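Local coordinates for ribonuclease T2 (Homo sapiens, PDB 3T0O), which cleaves single-stranded RNA, preferentially between purine and uridine, leaving purine 2',3'-cyclic phosphate ends and degrading microbial RNA for innate immune sensing by TLR8, at residues 36-41 and 222-227; 63-68 and 106-111; 73-78 and 84-89; 131-134 and 138-141. One frame throughout, in Å; residues are numbered along the deposited sequence. Where two conformers were deposited one is given.

Contact 1 is the hub: its H41, a predicted catalytic histidine on strand 39-45, meets contact 3, and its 222-227 segment meets contact 4. The backbone O of H41 lies 2.9 Å from W73 NE1 of contact 3, and the F86 side chain is about 4 Å from those of H41 and E90 (active site by similarity). Contact 2 meets contact 3 where F111 CD1 packs on W73 CZ3 at 3.5 Å; the F111 side chain lies about 5 Å from that of E90 and about 8 Å from that of the predicted catalytic H94. Contact 4 touches contact 1 through V222 N and Y139 O, 2.7 Å apart. The centres of contacts 2 and 4 are farthest apart, about 33 Å.

Contact 1 (36-41 and 222-227); sequences DYWTIH and VFYPPP
The phenolic oxygen of Y224 takes the indole N-H of W38: NE1 to OH is 2.8 Å, with an N-H...O angle of 160°. OH sits at the edge of the indole, near its plane, which is where the N-H points. The two rings meet rim to rim, neither over the other's face, with planes 41° apart. Beside the polar bond, W38 CZ2 rests 3.8 Å from Y224 CE1, giving the pair an apolar flank. Y224 reaches this place with CG opposite the backbone N (chi1 177°), which carries the ring out from the tail toward the indole. Farther along, D36 and P227 touch by carbon alone: CB of D36 lies 3.5 Å from CG of P227. W19 meets both rings, edge-to-face with Y224, F144 also lies edge-to-face with Y224, and L127 of helix 123-129 touches both side chains. The contact ties the loop entering strand 39-45 to the C-terminal tail; the same segment runs on to H41, the predicted catalytic histidine, which takes no part here. Since W38 and Y224 are both buried, the N-H...O bond satisfies the indole nitrogen in a largely hydrophobic setting and helps set how the rings sit together.

Contact 2 (63-68 and 106-111); sequences KDLLPE and SQKKYF
L65 reaches toward helix 107-121 and lies against the aliphatic part of K108 and the base of F111. Its CG is 3.7 Å from K108 CD, its CD2 branch is 3.9 Å from K108 CE, and its CD1 branch is 3.8 Å from F111 CB. The F111 ring itself leads away from L65, toward W73, so only its CB takes part here. K108 leaves its helix with CG opposite the backbone N (chi1 179°), then bends at chi2 and chi4, which lays CD and CE across L65 and turns the ammonium toward D64. The contact joins two pieces of the helical side of the RNase T2 fold, the 3-10 turn leading into helix 66-72 and the first turn of helix 107-121. That first turn is capped by S106, whose OG accepts from K109 N at 3.0 Å. Among the charged groups, the D64 OD2 to K108 NZ salt bridge is long, 3.8 Å, and probably contributes a modest attraction. Water gives a firmer polar link: one molecule accepts from D64 N at 2.8 Å and from K108 NZ at 3.1 Å, joining the ammonium to the backbone of the 3-10 turn. Beyond these residues, L115 of helix 107-121 also packs on L65.

Contact 3 (73-78 and 84-89); sequences WPDVIH and SRFWKH
W73, F86 and W87 meet as an aromatic cluster. W73 CD1 touches F86 CE2 at 3.3 Å; F86 comes to the edge of the W73 indole, near its plane, and the rings are steeply inclined at 76°. W87 instead directs its edge at the face of W73, a T-shaped pair with five-membered ring centroids 4.9 Å apart and CD1 of W87 above the face. W87 NE1 donates to W73 O at 2.8 Å. That oxygen is near the W87 ring plane, and the donor is tilted 16° from the carbonyl plane. F86 swings its ring toward 73-78 with CG opposite the backbone N (chi1 171°), so that CE2 also reaches P74 O at 3.4 Å and CD2 meets CA of D75.

Around this, D75 is held by backbone N-H groups: OD1 accepts from I77 N in an Asx turn and also from S79 N beyond the segment, while OD2 takes F80 N. A water donates to D75 OD2 at 2.6 Å and accepts from F86 N at 2.8 Å, linking the turn to the first turn of helix 84-98. The cluster lies against H41, the predicted catalytic histidine, through the W73 NE1 bond to its O and the packing of F86 on its side chain. Here strand 39-45 meets the helix carrying E90, assigned by similarity, and H94, predicted, in what is probably the active site, as in the RNase T2 family.

Contact 4 (131-134 and 138-141); sequences GIKP and YYQV
Helix 123-129 ends in a Schellman motif at G131, and the loop that follows is joined here to the short strand 139-140. Y139 does the joining. Its hydroxyl donates to the backbone O of K133 over a short 2.5 Å, approaching in the carbonyl plane on a lone pair, with a C=O...O angle of 132°. K133 N lies 3.0 Å from Y139 OH. The ring is placed by a first torsion of -73°, which sets CG opposite the carbonyl carbon and sends the phenol across to the loop. I132 CG2 then lies over one ring face in a CH-pi contact, 4.2 Å from the centroid and 17° off the normal. On its own strand, Y139 is paired through the backbone with V222 of the antiparallel partner 221-222. The hydroxyl has a further partner in a water, which donates to Y139 OH at 2.8 Å and accepts from K133 NZ at 3.0 Å.

Contact 1 (36-41 and 222-227)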
loop_
_atom_site.group_PDB
_atom_site.type_symbol
_atom_site.label_atom_id
_atom_site.label_comp_id
_atom_site.label_asym_id
_atom_site.label_seq_id
_atom_site.Cartn_x
_atom_site.Cartn_y
_atom_site.Cartn_z
ATOM N N ASP A 36 4.640 9.625 -9.114
ATOM C CA ASP A 36 5.999 9.478 -8.694
ATOM C C ASP A 36 6.128 9.430 -7.165
ATOM O O ASP A 36 7.154 9.880 -6.553
ATOM C CB ASP A 36 6.838 10.625 -9.280
ATOM C CG ASP A 36 6.447 11.966 -8.730
ATOM O OD1 ASP A 36 7.141 12.980 -9.036
ATOM O OD2 ASP A 36 5.432 12.064 -8.015
ATOM N N TYR A 37 5.186 8.730 -6.536
ATOM C CA TYR A 37 5.250 8.550 -5.079
ATOM C C TYR A 37 4.536 7.270 -4.717
ATOM O O TYR A 37 3.739 6.773 -5.510
ATOM C CB TYR A 37 4.566 9.729 -4.358
ATOM C CG TYR A 37 3.217 10.130 -4.867
ATOM C CD1 TYR A 37 2.048 9.579 -4.319
ATOM C CD2 TYR A 37 3.106 11.118 -5.812
ATOM C CE1 TYR A 37 0.798 9.998 -4.721
ATOM C CE2 TYR A 37 1.831 11.483 -6.253
ATOM C CZ TYR A 37 0.724 10.871 -5.715
ATOM O OH TYR A 37 -0.533 11.381 -6.131
ATOM N N TRP A 38 4.909 6.685 -3.603
ATOM C CA TRP A 38 4.243 5.515 -3.089
ATOM C C TRP A 38 2.845 5.826 -2.730
ATOM O O TRP A 38 2.556 6.884 -2.154
ATOM C CB TRP A 38 4.952 5.045 -1.796
ATOM C CG TRP A 38 6.342 4.513 -2.129
ATOM C CD1 TRP A 38 7.504 5.276 -2.348
ATOM C CD2 TRP A 38 6.710 3.148 -2.301
ATOM N NE1 TRP A 38 8.539 4.420 -2.695
ATOM C CE2 TRP A 38 8.098 3.121 -2.645
ATOM C CE3 TRP A 38 6.010 1.935 -2.188
ATOM C CZ2 TRP A 38 8.780 1.942 -2.914
ATOM C CZ3 TRP A 38 6.695 0.739 -2.422
ATOM C CH2 TRP A 38 8.088 0.753 -2.765
ATOM N N THR A 39 1.943 4.916 -3.124
ATOM C CA THR A 39 0.512 5.131 -2.829
ATOM C C THR A 39 -0.052 3.945 -2.058
ATOM O O THR A 39 0.604 2.911 -1.848
ATOM C CB THR A 39 -0.327 5.247 -4.165
ATOM O OG1 THR A 39 -0.083 4.057 -4.942
ATOM C CG2 THR A 39 0.179 6.438 -4.938
ATOM N N ILE A 40 -1.308 4.118 -1.573
ATOM C CA ILE A 40 -1.949 3.101 -0.780
ATOM C C ILE A 40 -2.438 1.953 -1.618
ATOM O O ILE A 40 -3.167 2.159 -2.601
ATOM C CB ILE A 40 -3.162 3.690 -0.061
ATOM C CG1 ILE A 40 -2.704 4.857 0.817
ATOM C CG2 ILE A 40 -3.818 2.560 0.749
ATOM C CD1 ILE A 40 -3.914 5.663 1.381
ATOM N N HIS A 41 -2.024 0.743 -1.281
ATOM C CA HIS A 41 -2.694 -0.427 -1.804
ATOM C C HIS A 41 -3.885 -0.775 -0.914
ATOM O O HIS A 41 -5.036 -0.803 -1.387
ATOM C CB HIS A 41 -1.716 -1.541 -1.864
ATOM C CG HIS A 41 -2.254 -2.697 -2.624
ATOM N ND1 HIS A 41 -1.457 -3.747 -3.014
ATOM C CD2 HIS A 41 -3.500 -2.960 -3.078
ATOM C CE1 HIS A 41 -2.193 -4.639 -3.659
ATOM N NE2 HIS A 41 -3.435 -4.192 -3.729
ATOM N N VAL A 222 18.482 -4.191 -5.990
ATOM C CA VAL A 222 17.082 -4.025 -6.327
ATOM C C VAL A 222 16.956 -2.725 -7.128
ATOM O O VAL A 222 17.644 -1.706 -6.853
ATOM C CB VAL A 222 16.183 -4.043 -5.002
ATOM C CG1 VAL A 222 16.633 -2.958 -4.033
ATOM C CG2 VAL A 222 14.655 -3.826 -5.370
ATOM N N PHE A 223 16.099 -2.778 -8.116
ATOM C CA PHE A 223 15.825 -1.568 -8.915
ATOM C C PHE A 223 14.625 -0.867 -8.330
ATOM O O PHE A 223 13.571 -1.466 -8.114
ATOM C CB PHE A 223 15.557 -2.052 -10.362
ATOM C CG PHE A 223 15.354 -0.986 -11.374
ATOM C CD1 PHE A 223 16.073 0.199 -11.356
ATOM C CD2 PHE A 223 14.446 -1.204 -12.396
ATOM C CE1 PHE A 223 15.875 1.219 -12.355
ATOM C CE2 PHE A 223 14.247 -0.193 -13.403
ATOM C CZ PHE A 223 14.982 0.993 -13.350
ATOM N N TYR A 224 14.745 0.449 -8.196
ATOM C CA TYR A 224 13.659 1.298 -7.687
ATOM C C TYR A 224 13.436 2.296 -8.848
ATOM O O TYR A 224 14.140 3.335 -8.964
ATOM C CB TYR A 224 14.201 1.992 -6.432
ATOM C CG TYR A 224 13.280 2.976 -5.776
ATOM C CD1 TYR A 224 11.887 2.890 -5.943
ATOM C CD2 TYR A 224 13.789 3.906 -4.922
ATOM C CE1 TYR A 224 11.013 3.803 -5.321
ATOM C CE2 TYR A 224 12.986 4.788 -4.243
ATOM C CZ TYR A 224 11.583 4.748 -4.458
ATOM O OH TYR A 224 10.791 5.602 -3.750
ATOM N N PRO A 225 12.521 1.981 -9.735
ATOM C CA PRO A 225 12.495 2.617 -11.058
ATOM C C PRO A 225 11.893 3.990 -11.046
ATOM O O PRO A 225 10.825 4.221 -10.444
ATOM C CB PRO A 225 11.579 1.687 -11.892
ATOM C CG PRO A 225 10.757 0.958 -10.949
ATOM C CD PRO A 225 11.640 0.802 -9.666
ATOM N N PRO A 226 12.577 4.948 -11.671
ATOM C CA PRO A 226 11.928 6.267 -11.914
ATOM C C PRO A 226 10.692 6.101 -12.813
ATOM O O PRO A 226 10.717 5.321 -13.772
ATOM C CB PRO A 226 13.020 7.072 -12.626
ATOM C CG PRO A 226 14.240 6.314 -12.502
ATOM C CD PRO A 226 13.933 4.872 -12.179
ATOM N N PRO A 227 9.574 6.783 -12.483
ATOM C CA PRO A 227 8.352 6.572 -13.270
ATOM C C PRO A 227 8.568 6.940 -14.709
ATOM O O PRO A 227 9.448 7.789 -15.047
ATOM C CB PRO A 227 7.334 7.541 -12.673
ATOM C CG PRO A 227 7.937 8.056 -11.442
ATOM C CD PRO A 227 9.370 7.664 -11.332
#

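Contact 2 (63-68 and 106-111)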
loop_
_atom_site.group_PDB
_atom_site.type_symbol
_atom_site.label_atom_id
_atom_site.label_comp_id
_atom_site.label_asym_id
_atom_site.label_seq_id
_atom_site.Cartn_x
_atom_site.Cartn_y
_atom_site.Cartn_z
ATOM N N LYS A 63 -17.768 9.849 -0.043
ATOM C CA LYS A 63 -17.737 10.984 -0.965
ATOM C C LYS A 63 -16.738 12.090 -0.535
ATOM O O LYS A 63 -15.998 12.648 -1.367
ATOM C CB LYS A 63 -19.178 11.530 -1.146
ATOM N N ASP A 64 -16.685 12.368 0.770
ATOM C CA ASP A 64 -15.853 13.432 1.284
ATOM C C ASP A 64 -14.408 13.126 1.157
ATOM O O ASP A 64 -13.577 14.021 1.239
ATOM C CB ASP A 64 -16.188 13.770 2.749
ATOM C CG ASP A 64 -17.575 14.368 2.897
ATOM O OD1 ASP A 64 -18.240 14.572 1.858
ATOM O OD2 ASP A 64 -18.018 14.645 4.039
ATOM N N LEU A 65 -14.079 11.839 1.008
ATOM C CA LEU A 65 -12.696 11.447 0.995
ATOM C C LEU A 65 -12.157 11.313 -0.417
ATOM O O LEU A 65 -10.973 11.093 -0.582
ATOM C CB LEU A 65 -12.565 10.068 1.664
ATOM C CG LEU A 65 -13.021 9.962 3.122
ATOM C CD1 LEU A 65 -12.849 8.510 3.524
ATOM C CD2 LEU A 65 -12.151 10.826 4.054
ATOM N N LEU A 66 -13.014 11.523 -1.419
ATOM C CA LEU A 66 -12.633 11.157 -2.791
ATOM C C LEU A 66 -11.413 11.926 -3.325
ATOM O O LEU A 66 -10.557 11.351 -3.936
ATOM C CB LEU A 66 -13.822 11.126 -3.754
ATOM C CG LEU A 66 -14.812 10.018 -3.338
ATOM C CD1 LEU A 66 -16.046 10.114 -4.226
ATOM C CD2 LEU A 66 -14.181 8.614 -3.275
ATOM N N PRO A 67 -11.262 13.218 -3.023
ATOM C CA PRO A 67 -10.075 13.803 -3.543
ATOM C C PRO A 67 -8.808 13.178 -2.998
ATOM O O PRO A 67 -7.884 12.987 -3.755
ATOM C CB PRO A 67 -10.210 15.284 -3.132
ATOM C CG PRO A 67 -11.711 15.481 -3.142
ATOM C CD PRO A 67 -12.251 14.216 -2.582
ATOM N N GLU A 68 -8.751 12.887 -1.710
ATOM C CA GLU A 68 -7.611 12.213 -1.137
ATOM C C GLU A 68 -7.472 10.795 -1.660
ATOM O O GLU A 68 -6.343 10.312 -1.900
ATOM C CB GLU A 68 -7.694 12.152 0.358
ATOM C CG GLU A 68 -7.308 13.463 1.032
ATOM C CD GLU A 68 -7.297 13.263 2.536
ATOM O OE1 GLU A 68 -8.248 13.752 3.176
ATOM O OE2 GLU A 68 -6.375 12.568 3.039
ATOM N N SER A 106 -16.925 1.500 9.946
ATOM C CA SER A 106 -17.816 1.969 8.892
ATOM C C SER A 106 -16.943 2.182 7.687
ATOM O O SER A 106 -15.755 2.271 7.828
ATOM C CB SER A 106 -18.537 3.273 9.274
ATOM O OG SER A 106 -17.607 4.375 9.299
ATOM N N GLN A 107 -17.551 2.269 6.511
ATOM C CA GLN A 107 -16.766 2.550 5.341
ATOM C C GLN A 107 -15.986 3.851 5.495
ATOM O O GLN A 107 -14.766 3.924 5.171
ATOM C CB GLN A 107 -17.588 2.487 4.051
ATOM C CG GLN A 107 -18.063 1.044 3.852
ATOM C CD GLN A 107 -18.913 0.860 2.627
ATOM O OE1 GLN A 107 -18.632 1.453 1.607
ATOM N NE2 GLN A 107 -19.968 -0.008 2.723
ATOM N N LYS A 108 -16.660 4.892 5.954
ATOM C CA LYS A 108 -15.983 6.168 6.062
ATOM C C LYS A 108 -14.814 6.104 7.050
ATOM O O LYS A 108 -13.764 6.720 6.828
ATOM C CB LYS A 108 -16.991 7.273 6.462
ATOM C CG LYS A 108 -16.343 8.605 6.611
ATOM C CD LYS A 108 -15.972 9.228 5.310
ATOM C CE LYS A 108 -15.784 10.795 5.513
ATOM N NZ LYS A 108 -17.000 11.512 5.986
ATOM N N LYS A 109 -15.008 5.397 8.146
ATOM C CA LYS A 109 -13.979 5.342 9.183
ATOM C C LYS A 109 -12.803 4.510 8.708
ATOM O O LYS A 109 -11.657 4.906 8.904
ATOM C CB LYS A 109 -14.565 4.774 10.486
ATOM C CG LYS A 109 -15.361 5.826 11.217
ATOM C CD LYS A 109 -16.238 5.198 12.338
ATOM C CE LYS A 109 -15.377 4.725 13.487
ATOM N NZ LYS A 109 -16.382 4.312 14.615
ATOM N N TYR A 110 -13.071 3.373 8.066
ATOM C CA TYR A 110 -12.018 2.557 7.533
ATOM C C TYR A 110 -11.188 3.295 6.473
ATOM O O TYR A 110 -9.968 3.328 6.532
ATOM C CB TYR A 110 -12.688 1.306 6.909
ATOM C CG TYR A 110 -11.734 0.458 6.135
ATOM C CD1 TYR A 110 -10.827 -0.347 6.799
ATOM C CD2 TYR A 110 -11.721 0.475 4.748
ATOM C CE1 TYR A 110 -9.934 -1.161 6.096
ATOM C CE2 TYR A 110 -10.831 -0.335 4.058
ATOM C CZ TYR A 110 -9.984 -1.175 4.773
ATOM O OH TYR A 110 -9.081 -1.990 4.087
ATOM N N PHE A 111 -11.852 3.808 5.442
ATOM C CA PHE A 111 -11.078 4.482 4.436
ATOM C C PHE A 111 -10.443 5.756 4.993
ATOM O O PHE A 111 -9.289 6.050 4.621
ATOM C CB PHE A 111 -11.960 4.787 3.212
ATOM C CG PHE A 111 -12.207 3.597 2.375
ATOM C CD1 PHE A 111 -11.258 3.173 1.461
ATOM C CD2 PHE A 111 -13.426 2.931 2.423
ATOM C CE1 PHE A 111 -11.534 2.045 0.651
ATOM C CE2 PHE A 111 -13.690 1.819 1.652
ATOM C CZ PHE A 111 -12.767 1.376 0.760
HETATM O O HOH W 1 -17.867 11.233 3.072
#

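Contact 3 (73-78 and 84-89)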
loop_
_atom_site.group_PDB
_atom_site.type_symbol
_atom_site.label_atom_id
_atom_site.label_comp_id
_atom_site.label_asym_id
_atom_site.label_seq_id
_atom_site.Cartn_x
_atom_site.Cartn_y
_atom_site.Cartn_z
ATOM N N TRP A 73 -4.794 6.977 -3.231
ATOM C CA TRP A 73 -5.239 5.586 -3.327
ATOM C C TRP A 73 -5.678 5.306 -4.771
ATOM O O TRP A 73 -6.696 4.680 -5.033
ATOM C CB TRP A 73 -6.358 5.369 -2.322
ATOM C CG TRP A 73 -6.501 3.955 -1.841
ATOM C CD1 TRP A 73 -6.277 2.794 -2.536
ATOM C CD2 TRP A 73 -7.023 3.584 -0.561
ATOM N NE1 TRP A 73 -6.564 1.683 -1.713
ATOM C CE2 TRP A 73 -7.037 2.168 -0.505
ATOM C CE3 TRP A 73 -7.399 4.336 0.574
ATOM C CZ2 TRP A 73 -7.485 1.454 0.690
ATOM C CZ3 TRP A 73 -7.822 3.618 1.729
ATOM C CH2 TRP A 73 -7.824 2.225 1.759
ATOM N N PRO A 74 -4.853 5.677 -5.744
ATOM C CA PRO A 74 -5.281 5.457 -7.129
ATOM C C PRO A 74 -5.177 4.006 -7.551
ATOM O O PRO A 74 -4.482 3.215 -6.895
ATOM C CB PRO A 74 -4.217 6.233 -7.953
ATOM C CG PRO A 74 -2.938 6.145 -7.095
ATOM C CD PRO A 74 -3.526 6.357 -5.664
ATOM N N ASP A 75 -5.900 3.660 -8.623
ATOM C CA ASP A 75 -5.849 2.300 -9.121
ATOM C C ASP A 75 -4.681 2.134 -10.028
ATOM O O ASP A 75 -4.717 2.503 -11.176
ATOM C CB ASP A 75 -7.141 1.982 -9.836
ATOM C CG ASP A 75 -7.167 0.575 -10.399
ATOM O OD1 ASP A 75 -6.146 -0.131 -10.272
ATOM O OD2 ASP A 75 -8.212 0.188 -10.994
ATOM N N VAL A 76 -3.601 1.621 -9.466
ATOM C CA VAL A 76 -2.365 1.425 -10.243
ATOM C C VAL A 76 -2.028 -0.024 -10.418
ATOM O O VAL A 76 -0.870 -0.336 -10.766
ATOM C CB VAL A 76 -1.203 2.211 -9.590
ATOM C CG1 VAL A 76 -1.513 3.713 -9.665
ATOM C CG2 VAL A 76 -0.941 1.750 -8.141
ATOM N N ILE A 77 -3.041 -0.886 -10.315
ATOM C CA ILE A 77 -2.812 -2.311 -10.643
ATOM C C ILE A 77 -3.589 -2.599 -11.898
ATOM O O ILE A 77 -2.958 -2.810 -12.937
ATOM C CB ILE A 77 -3.245 -3.144 -9.489
ATOM C CG1 ILE A 77 -2.288 -2.867 -8.304
ATOM C CG2 ILE A 77 -3.131 -4.621 -9.912
ATOM C CD1 ILE A 77 -2.695 -3.447 -7.035
ATOM N N HIS A 78 -4.921 -2.598 -11.871
ATOM C CA HIS A 78 -5.631 -2.790 -13.120
ATOM C C HIS A 78 -5.933 -1.531 -13.878
ATOM O O HIS A 78 -6.236 -1.583 -15.099
ATOM C CB HIS A 78 -6.967 -3.424 -12.911
ATOM C CG HIS A 78 -6.862 -4.818 -12.404
ATOM N ND1 HIS A 78 -6.130 -5.798 -13.048
ATOM C CD2 HIS A 78 -7.355 -5.376 -11.277
ATOM C CE1 HIS A 78 -6.176 -6.909 -12.318
ATOM N NE2 HIS A 78 -6.925 -6.687 -11.252
ATOM N N SER A 84 -13.488 3.322 -8.658
ATOM C CA SER A 84 -14.162 2.809 -7.517
ATOM C C SER A 84 -14.202 1.250 -7.535
ATOM O O SER A 84 -14.451 0.643 -6.495
ATOM C CB SER A 84 -15.501 3.522 -7.277
ATOM O OG SER A 84 -16.449 2.822 -8.001
ATOM N N ARG A 85 -13.938 0.585 -8.671
ATOM C CA ARG A 85 -13.847 -0.890 -8.682
ATOM C C ARG A 85 -12.755 -1.350 -7.748
ATOM O O ARG A 85 -12.877 -2.349 -7.040
ATOM C CB ARG A 85 -13.537 -1.472 -10.066
ATOM C CG ARG A 85 -14.411 -1.030 -11.198
ATOM C CD ARG A 85 -14.069 -1.871 -12.449
ATOM N NE ARG A 85 -14.165 -3.317 -12.223
ATOM C CZ ARG A 85 -14.054 -4.239 -13.185
ATOM N NH1 ARG A 85 -13.831 -3.862 -14.441
ATOM N NH2 ARG A 85 -14.172 -5.538 -12.904
ATOM N N PHE A 86 -11.646 -0.638 -7.729
ATOM C CA PHE A 86 -10.546 -1.022 -6.803
ATOM C C PHE A 86 -10.923 -0.828 -5.364
ATOM O O PHE A 86 -10.681 -1.687 -4.553
ATOM C CB PHE A 86 -9.323 -0.197 -7.224
ATOM C CG PHE A 86 -8.151 -0.249 -6.312
ATOM C CD1 PHE A 86 -7.713 -1.424 -5.783
ATOM C CD2 PHE A 86 -7.416 0.921 -6.060
ATOM C CE1 PHE A 86 -6.570 -1.454 -4.947
ATOM C CE2 PHE A 86 -6.322 0.912 -5.279
ATOM C CZ PHE A 86 -5.887 -0.286 -4.684
ATOM N N TRP A 87 -11.536 0.323 -5.065
ATOM C CA TRP A 87 -11.866 0.602 -3.669
ATOM C C TRP A 87 -12.964 -0.380 -3.215
ATOM O O TRP A 87 -12.951 -0.789 -2.043
ATOM C CB TRP A 87 -12.375 2.059 -3.575
ATOM C CG TRP A 87 -11.336 2.995 -3.949
ATOM C CD1 TRP A 87 -9.974 2.842 -3.819
ATOM C CD2 TRP A 87 -11.557 4.253 -4.562
ATOM N NE1 TRP A 87 -9.332 3.980 -4.324
ATOM C CE2 TRP A 87 -10.268 4.855 -4.783
ATOM C CE3 TRP A 87 -12.701 4.925 -4.971
ATOM C CZ2 TRP A 87 -10.137 6.137 -5.366
ATOM C CZ3 TRP A 87 -12.575 6.180 -5.532
ATOM C CH2 TRP A 87 -11.315 6.757 -5.749
ATOM N N LYS A 88 -13.876 -0.753 -4.119
ATOM C CA LYS A 88 -14.902 -1.704 -3.782
ATOM C C LYS A 88 -14.189 -3.016 -3.383
ATOM O O LYS A 88 -14.591 -3.660 -2.411
ATOM C CB LYS A 88 -15.808 -1.914 -4.987
ATOM C CG LYS A 88 -16.787 -3.073 -4.800
ATOM C CD LYS A 88 -17.661 -3.140 -6.071
ATOM C CE LYS A 88 -18.360 -4.475 -6.221
ATOM N NZ LYS A 88 -19.469 -4.569 -5.241
ATOM N N HIS A 89 -13.226 -3.433 -4.222
ATOM C CA HIS A 89 -12.478 -4.664 -3.942
ATOM C C HIS A 89 -11.821 -4.592 -2.567
ATOM O O HIS A 89 -11.923 -5.521 -1.755
ATOM C CB HIS A 89 -11.402 -4.873 -5.025
ATOM C CG HIS A 89 -10.463 -5.999 -4.735
ATOM N ND1 HIS A 89 -10.760 -7.300 -5.062
ATOM C CD2 HIS A 89 -9.225 -6.015 -4.176
ATOM C CE1 HIS A 89 -9.770 -8.087 -4.664
ATOM N NE2 HIS A 89 -8.822 -7.335 -4.140
HETATM O O HOH W 2 -10.701 0.478 -10.155
#

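Contact 4 (131-134 and 138-141)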
loop_
_atom_site.group_PDB
_atom_site.type_symbol
_atom_site.label_atom_id
_atom_site.label_comp_id
_atom_site.label_asym_id
_atom_site.label_seq_id
_atom_site.Cartn_x
_atom_site.Cartn_y
_atom_site.Cartn_z
ATOM N N GLY A 131 17.643 9.637 1.510
ATOM C CA GLY A 131 18.431 9.610 0.261
ATOM C C GLY A 131 18.059 8.475 -0.639
ATOM O O GLY A 131 18.768 8.203 -1.654
ATOM N N ILE A 132 16.954 7.813 -0.305
ATOM C CA ILE A 132 16.527 6.698 -1.170
ATOM C C ILE A 132 15.502 7.179 -2.149
ATOM O O ILE A 132 14.344 7.376 -1.792
ATOM C CB ILE A 132 15.982 5.547 -0.318
ATOM C CG1 ILE A 132 17.066 5.171 0.673
ATOM C CG2 ILE A 132 15.579 4.403 -1.243
ATOM C CD1 ILE A 132 16.617 4.064 1.636
ATOM N N LYS A 133 15.952 7.469 -3.358
ATOM C CA LYS A 133 15.148 8.030 -4.403
ATOM C C LYS A 133 15.131 7.110 -5.599
ATOM O O LYS A 133 16.081 6.362 -5.817
ATOM C CB LYS A 133 15.693 9.418 -4.761
ATOM C CG LYS A 133 17.097 9.409 -5.375
ATOM C CD LYS A 133 17.501 10.861 -5.643
ATOM C CE LYS A 133 18.808 10.859 -6.463
ATOM N NZ LYS A 133 20.011 10.594 -5.575
ATOM N N PRO A 134 14.057 7.156 -6.403
ATOM C CA PRO A 134 14.119 6.368 -7.638
ATOM C C PRO A 134 15.356 6.715 -8.448
ATOM O O PRO A 134 15.757 7.881 -8.542
ATOM C CB PRO A 134 12.809 6.714 -8.370
ATOM C CG PRO A 134 11.918 7.174 -7.181
ATOM C CD PRO A 134 12.832 7.954 -6.265
ATOM N N TYR A 138 21.060 0.745 -9.080
ATOM C CA TYR A 138 20.418 -0.137 -8.109
ATOM C C TYR A 138 20.726 0.219 -6.649
ATOM O O TYR A 138 21.791 0.704 -6.368
ATOM C CB TYR A 138 20.856 -1.556 -8.334
ATOM C CG TYR A 138 20.562 -2.088 -9.685
ATOM C CD1 TYR A 138 19.497 -1.569 -10.496
ATOM C CD2 TYR A 138 21.348 -3.127 -10.162
ATOM C CE1 TYR A 138 19.248 -2.095 -11.757
ATOM C CE2 TYR A 138 21.074 -3.680 -11.407
ATOM C CZ TYR A 138 20.037 -3.157 -12.180
ATOM O OH TYR A 138 19.884 -3.773 -13.405
ATOM N N TYR A 139 19.805 -0.121 -5.751
ATOM C CA TYR A 139 19.998 -0.081 -4.333
ATOM C C TYR A 139 20.229 -1.487 -3.876
ATOM O O TYR A 139 20.135 -2.451 -4.671
ATOM C CB TYR A 139 18.725 0.418 -3.641
ATOM C CG TYR A 139 18.546 1.902 -3.871
ATOM C CD1 TYR A 139 19.166 2.815 -3.042
ATOM C CD2 TYR A 139 17.816 2.374 -4.958
ATOM C CE1 TYR A 139 19.079 4.147 -3.244
ATOM C CE2 TYR A 139 17.694 3.751 -5.159
ATOM C CZ TYR A 139 18.301 4.600 -4.291
ATOM O OH TYR A 139 18.225 5.932 -4.533
ATOM N N GLN A 140 20.536 -1.636 -2.593
ATOM C CA GLN A 140 20.391 -2.967 -1.994
ATOM C C GLN A 140 19.091 -3.049 -1.237
ATOM O O GLN A 140 18.596 -2.067 -0.736
ATOM C CB GLN A 140 21.506 -3.219 -1.005
ATOM C CG GLN A 140 22.890 -3.168 -1.645
ATOM C CD GLN A 140 23.097 -4.373 -2.513
ATOM O OE1 GLN A 140 22.955 -5.526 -2.059
ATOM N NE2 GLN A 140 23.460 -4.127 -3.752
ATOM N N VAL A 141 18.469 -4.228 -1.201
ATOM C CA VAL A 141 17.274 -4.369 -0.412
ATOM C C VAL A 141 17.522 -3.933 1.023
ATOM O O VAL A 141 16.609 -3.327 1.577
ATOM C CB VAL A 141 16.720 -5.784 -0.470
ATOM C CG1 VAL A 141 15.584 -5.952 0.557
ATOM C CG2 VAL A 141 16.245 -6.018 -1.939
HETATM O O HOH W 3 20.374 7.683 -5.030
#